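Local coordinates for protein xyloglucanase (Paenibacillus pabuli, PDB 2JEP) that hydrolyses the beta-1,4-glucan backbone of xyloglucan in the plant cell wall, as a glycoside hydrolase of family 5, at residues P72-K84 / L373-I387. Sequence-based numbering, arbitrary orientation. Where two conformers were deposited one is given.
Sequences PELIKKVKAAGFK and LFNRSNNTVTQQNII
Phe374 puts its ring against the helix 72-80, where Val78 CG2 makes a CH-pi contact over one face, 4.2 Å from the ring centroid. With CG anti to the carbonyl carbon (chi1 -57°), the ring continues the direction of its CB toward the helix and turns that face to Val78. Ala81 CB meets the ring edge, 3.8 Å from Phe374 CZ; a methyl is small enough to let the ring come this close to the helix backbone. Beyond it, Phe83 CZ touches Leu373 CD1, and Ile387 CG2 packs on Ala81 CB, extending the apolar patch to the helix 384-393.

At the other end, the Asn379 amide lies against the helix's first turn, OD1 3.3 Å from Leu74 CA and ND2 beside Glu73 CB. Leu74 CD2 rests 3.6 Å from Arg376 CD. Lys77 suits the solvent border: bent at chi2 (74°), its chain passes Phe374 and Val381 and brings CE to 3.2 Å from Asn379 O, while NZ donates to two waters, one accepting also from Val381 N, the other donating to Asn379 O.

In this (beta/alpha)8 barrel, the contact joins the helix after the first strand, 45-48, to the hairpin after the last, 357-362, where those strands lie side by side. Leu74 and Val78, buried and apolar, fill between hairpin and strand 45-48, touching Leu48 and Trp46; Trp46 also meets the Phe374 and Phe83 rings. Asn379 and Thr380 face Asn375 in a G1 beta bulge, whose left-handed first position asparagine tolerates. Gly82, at positive phi (111°), ends the helix in a Schellman motif. Arg376 reaches inward to a salt bridge with Asp362 and hydrogen bonds to Gly49 O and Gln51.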
# COMPACT_ATOMS: atom_id res chain seq x y z
N PRO A 72 18.69 -7.77 -5.26
CA PRO A 72 17.79 -8.46 -6.15
C PRO A 72 17.39 -9.85 -5.66
O PRO A 72 16.30 -10.34 -5.98
CB PRO A 72 18.57 -8.54 -7.48
CG PRO A 72 19.82 -7.91 -7.26
CD PRO A 72 19.93 -7.35 -5.91
N GLU A 73 18.27 -10.48 -4.88
CA GLU A 73 18.00 -11.83 -4.39
C GLU A 73 16.75 -11.88 -3.51
O GLU A 73 16.03 -12.87 -3.52
CB GLU A 73 19.20 -12.38 -3.62
CG GLU A 73 20.41 -12.73 -4.51
CD GLU A 73 21.29 -11.57 -4.91
OE1 GLU A 73 21.05 -10.42 -4.53
OE2 GLU A 73 22.27 -11.85 -5.64
N LEU A 74 16.50 -10.84 -2.73
CA LEU A 74 15.29 -10.81 -1.90
C LEU A 74 14.05 -10.84 -2.78
O LEU A 74 13.10 -11.60 -2.54
CB LEU A 74 15.28 -9.59 -0.98
CG LEU A 74 14.03 -9.43 -0.11
CD1 LEU A 74 13.77 -10.65 0.79
CD2 LEU A 74 14.11 -8.13 0.70
N ILE A 75 14.04 -10.01 -3.81
CA ILE A 75 12.88 -9.94 -4.69
C ILE A 75 12.68 -11.26 -5.44
O ILE A 75 11.55 -11.73 -5.61
CB ILE A 75 13.00 -8.75 -5.65
CG1 ILE A 75 13.15 -7.41 -4.88
CG2 ILE A 75 11.80 -8.69 -6.59
CD1 ILE A 75 12.12 -7.19 -3.74
N LYS A 76 13.79 -11.91 -5.83
CA LYS A 76 13.69 -13.21 -6.46
C LYS A 76 13.09 -14.25 -5.52
O LYS A 76 12.32 -15.11 -5.97
CB LYS A 76 15.04 -13.65 -7.01
CG LYS A 76 15.46 -12.88 -8.23
CD LYS A 76 16.80 -13.37 -8.77
CE LYS A 76 17.17 -12.68 -10.08
NZ LYS A 76 18.64 -12.73 -10.36
N LYS A 77 13.43 -14.18 -4.25
CA LYS A 77 12.89 -15.11 -3.25
C LYS A 77 11.39 -14.92 -3.07
O LYS A 77 10.62 -15.89 -2.99
CB LYS A 77 13.64 -14.92 -1.93
CG LYS A 77 13.39 -15.97 -0.88
CD LYS A 77 14.08 -17.28 -1.21
CE LYS A 77 13.71 -18.35 -0.19
NZ LYS A 77 14.36 -19.65 -0.51
N VAL A 78 10.97 -13.65 -3.02
CA VAL A 78 9.55 -13.34 -2.88
C VAL A 78 8.78 -13.85 -4.13
O VAL A 78 7.69 -14.45 -4.01
CB VAL A 78 9.37 -11.82 -2.65
CG1 VAL A 78 7.92 -11.42 -2.74
CG2 VAL A 78 9.94 -11.43 -1.29
N LYS A 79 9.34 -13.63 -5.32
CA LYS A 79 8.73 -14.16 -6.54
C LYS A 79 8.63 -15.70 -6.48
O LYS A 79 7.62 -16.29 -6.88
CB LYS A 79 9.54 -13.71 -7.76
CG LYS A 79 9.17 -14.38 -9.10
CD LYS A 79 10.01 -13.81 -10.20
CE LYS A 79 9.88 -14.60 -11.48
NZ LYS A 79 10.70 -14.01 -12.59
N ALA A 80 9.70 -16.35 -6.03
CA ALA A 80 9.72 -17.82 -5.95
C ALA A 80 8.64 -18.35 -5.02
O ALA A 80 8.16 -19.46 -5.18
CB ALA A 80 11.14 -18.32 -5.53
N ALA A 81 8.26 -17.54 -4.03
CA ALA A 81 7.19 -17.91 -3.09
C ALA A 81 5.80 -17.75 -3.69
O ALA A 81 4.85 -18.19 -3.07
CB ALA A 81 7.28 -17.10 -1.79
N GLY A 82 5.68 -17.14 -4.88
CA GLY A 82 4.45 -17.08 -5.62
C GLY A 82 3.79 -15.72 -5.73
O GLY A 82 2.79 -15.57 -6.41
N PHE A 83 4.36 -14.72 -5.06
CA PHE A 83 3.80 -13.37 -5.14
C PHE A 83 4.07 -12.81 -6.55
O PHE A 83 5.16 -12.99 -7.10
CB PHE A 83 4.44 -12.49 -4.07
CG PHE A 83 4.11 -12.90 -2.67
CD1 PHE A 83 2.93 -12.49 -2.06
CD2 PHE A 83 4.97 -13.68 -1.94
CE1 PHE A 83 2.63 -12.83 -0.77
CE2 PHE A 83 4.68 -14.05 -0.63
CZ PHE A 83 3.50 -13.61 -0.04
N LYS A 84 3.08 -12.10 -7.10
CA LYS A 84 3.16 -11.58 -8.46
C LYS A 84 3.27 -10.05 -8.52
O LYS A 84 3.51 -9.50 -9.60
CB LYS A 84 1.96 -12.05 -9.27
CG LYS A 84 2.07 -13.53 -9.69
CD LYS A 84 0.83 -13.96 -10.47
CE LYS A 84 1.08 -15.31 -11.15
NZ LYS A 84 1.07 -16.41 -10.16
N LEU A 373 7.77 -12.54 6.64
CA LEU A 373 7.67 -13.91 6.18
C LEU A 373 9.00 -14.47 5.69
O LEU A 373 9.09 -15.68 5.43
CB LEU A 373 6.65 -14.05 5.04
CG LEU A 373 5.30 -13.37 5.25
CD1 LEU A 373 4.42 -13.55 4.00
CD2 LEU A 373 4.59 -13.87 6.53
N PHE A 374 9.99 -13.59 5.53
CA PHE A 374 11.34 -13.93 5.08
C PHE A 374 12.35 -13.29 6.02
O PHE A 374 12.09 -12.24 6.59
CB PHE A 374 11.59 -13.38 3.67
CG PHE A 374 10.59 -13.85 2.66
CD1 PHE A 374 10.82 -15.02 1.91
CD2 PHE A 374 9.45 -13.13 2.40
CE1 PHE A 374 9.90 -15.45 0.98
CE2 PHE A 374 8.52 -13.56 1.46
CZ PHE A 374 8.74 -14.72 0.76
N ASN A 375 13.51 -13.94 6.16
CA ASN A 375 14.64 -13.31 6.83
C ASN A 375 15.50 -12.69 5.74
O ASN A 375 16.04 -13.37 4.87
CB ASN A 375 15.44 -14.27 7.73
CG ASN A 375 16.60 -13.58 8.42
OD1 ASN A 375 17.42 -12.94 7.76
ND2 ASN A 375 16.68 -13.67 9.74
N ARG A 376 15.52 -11.35 5.77
CA ARG A 376 16.21 -10.59 4.74
C ARG A 376 17.73 -10.67 4.87
O ARG A 376 18.42 -10.41 3.93
CB ARG A 376 15.73 -9.16 4.75
CG ARG A 376 14.26 -9.06 4.44
CD ARG A 376 13.71 -7.65 4.29
NE ARG A 376 12.25 -7.69 4.20
CZ ARG A 376 11.48 -6.61 4.14
NH1 ARG A 376 12.00 -5.41 3.99
NH2 ARG A 376 10.17 -6.72 4.21
N SER A 377 18.24 -11.06 6.02
CA SER A 377 19.68 -11.31 6.14
C SER A 377 20.19 -12.47 5.34
O SER A 377 21.35 -12.44 4.97
CB SER A 377 20.02 -11.57 7.59
OG SER A 377 19.79 -10.40 8.28
N ASN A 378 19.38 -13.52 5.10
CA ASN A 378 19.81 -14.70 4.29
C ASN A 378 18.86 -15.23 3.23
O ASN A 378 19.09 -16.32 2.69
CB ASN A 378 20.34 -15.84 5.16
CG ASN A 378 19.30 -16.41 6.06
OD1 ASN A 378 19.60 -17.13 7.04
ND2 ASN A 378 18.07 -16.14 5.74
N ASN A 379 17.81 -14.47 2.92
CA ASN A 379 16.82 -14.87 1.96
C ASN A 379 16.33 -16.23 2.22
O ASN A 379 16.22 -17.05 1.31
CB ASN A 379 17.33 -14.81 0.52
CG ASN A 379 17.68 -13.46 0.16
OD1 ASN A 379 16.89 -12.59 0.41
ND2 ASN A 379 18.93 -13.21 -0.31
N THR A 380 15.95 -16.45 3.47
CA THR A 380 15.28 -17.66 3.81
C THR A 380 13.84 -17.34 4.16
O THR A 380 13.50 -16.23 4.58
CB THR A 380 15.96 -18.37 4.98
OG1 THR A 380 16.02 -17.49 6.09
CG2 THR A 380 17.38 -18.84 4.56
N VAL A 381 12.99 -18.32 3.96
CA VAL A 381 11.62 -18.23 4.42
C VAL A 381 11.56 -18.43 5.92
O VAL A 381 12.15 -19.38 6.43
CB VAL A 381 10.76 -19.33 3.74
CG1 VAL A 381 9.35 -19.36 4.31
CG2 VAL A 381 10.74 -19.13 2.21
N THR A 382 10.83 -17.58 6.63
CA THR A 382 10.63 -17.75 8.05
C THR A 382 9.18 -18.12 8.44
O THR A 382 8.95 -18.56 9.57
CB THR A 382 11.03 -16.49 8.83
OG1 THR A 382 10.31 -15.40 8.26
CG2 THR A 382 12.54 -16.26 8.76
N GLN A 383 8.23 -17.94 7.53
CA GLN A 383 6.82 -18.23 7.80
C GLN A 383 6.18 -18.97 6.63
O GLN A 383 5.30 -18.47 5.95
CB GLN A 383 6.08 -16.92 8.09
CG GLN A 383 6.62 -16.14 9.27
CD GLN A 383 6.38 -16.81 10.62
OE1 GLN A 383 5.56 -17.72 10.75
NE2 GLN A 383 7.11 -16.33 11.63
N GLN A 384 6.64 -20.19 6.40
CA GLN A 384 6.13 -20.98 5.28
C GLN A 384 4.63 -21.18 5.38
O GLN A 384 3.92 -21.17 4.36
CB GLN A 384 6.80 -22.37 5.25
CG GLN A 384 6.45 -23.18 4.04
CD GLN A 384 7.02 -22.58 2.81
OE1 GLN A 384 8.25 -22.42 2.73
NE2 GLN A 384 6.16 -22.19 1.83
N ASN A 385 4.13 -21.41 6.58
CA ASN A 385 2.72 -21.72 6.70
C ASN A 385 1.84 -20.50 6.39
O ASN A 385 0.77 -20.65 5.83
CB ASN A 385 2.38 -22.32 8.08
CG ASN A 385 2.69 -23.82 8.18
OD1 ASN A 385 2.95 -24.50 7.20
ND2 ASN A 385 2.63 -24.33 9.40
N ILE A 386 2.31 -19.29 6.72
CA ILE A 386 1.55 -18.09 6.35
C ILE A 386 1.62 -17.88 4.83
O ILE A 386 0.62 -17.54 4.20
CB ILE A 386 2.03 -16.82 7.12
CG1 ILE A 386 1.75 -16.97 8.62
CG2 ILE A 386 1.39 -15.54 6.54
CD1 ILE A 386 2.38 -15.90 9.47
N ILE A 387 2.79 -18.09 4.23
CA ILE A 387 2.86 -18.00 2.78
C ILE A 387 1.91 -18.98 2.15
O ILE A 387 1.16 -18.65 1.22
CB ILE A 387 4.31 -18.27 2.28
CG1 ILE A 387 5.23 -17.15 2.75
CG2 ILE A 387 4.35 -18.39 0.76
CD1 ILE A 387 6.73 -17.39 2.50
O HOH W 1 14.07 -20.86 2.35
O HOH W 2 17.44 -18.73 -0.60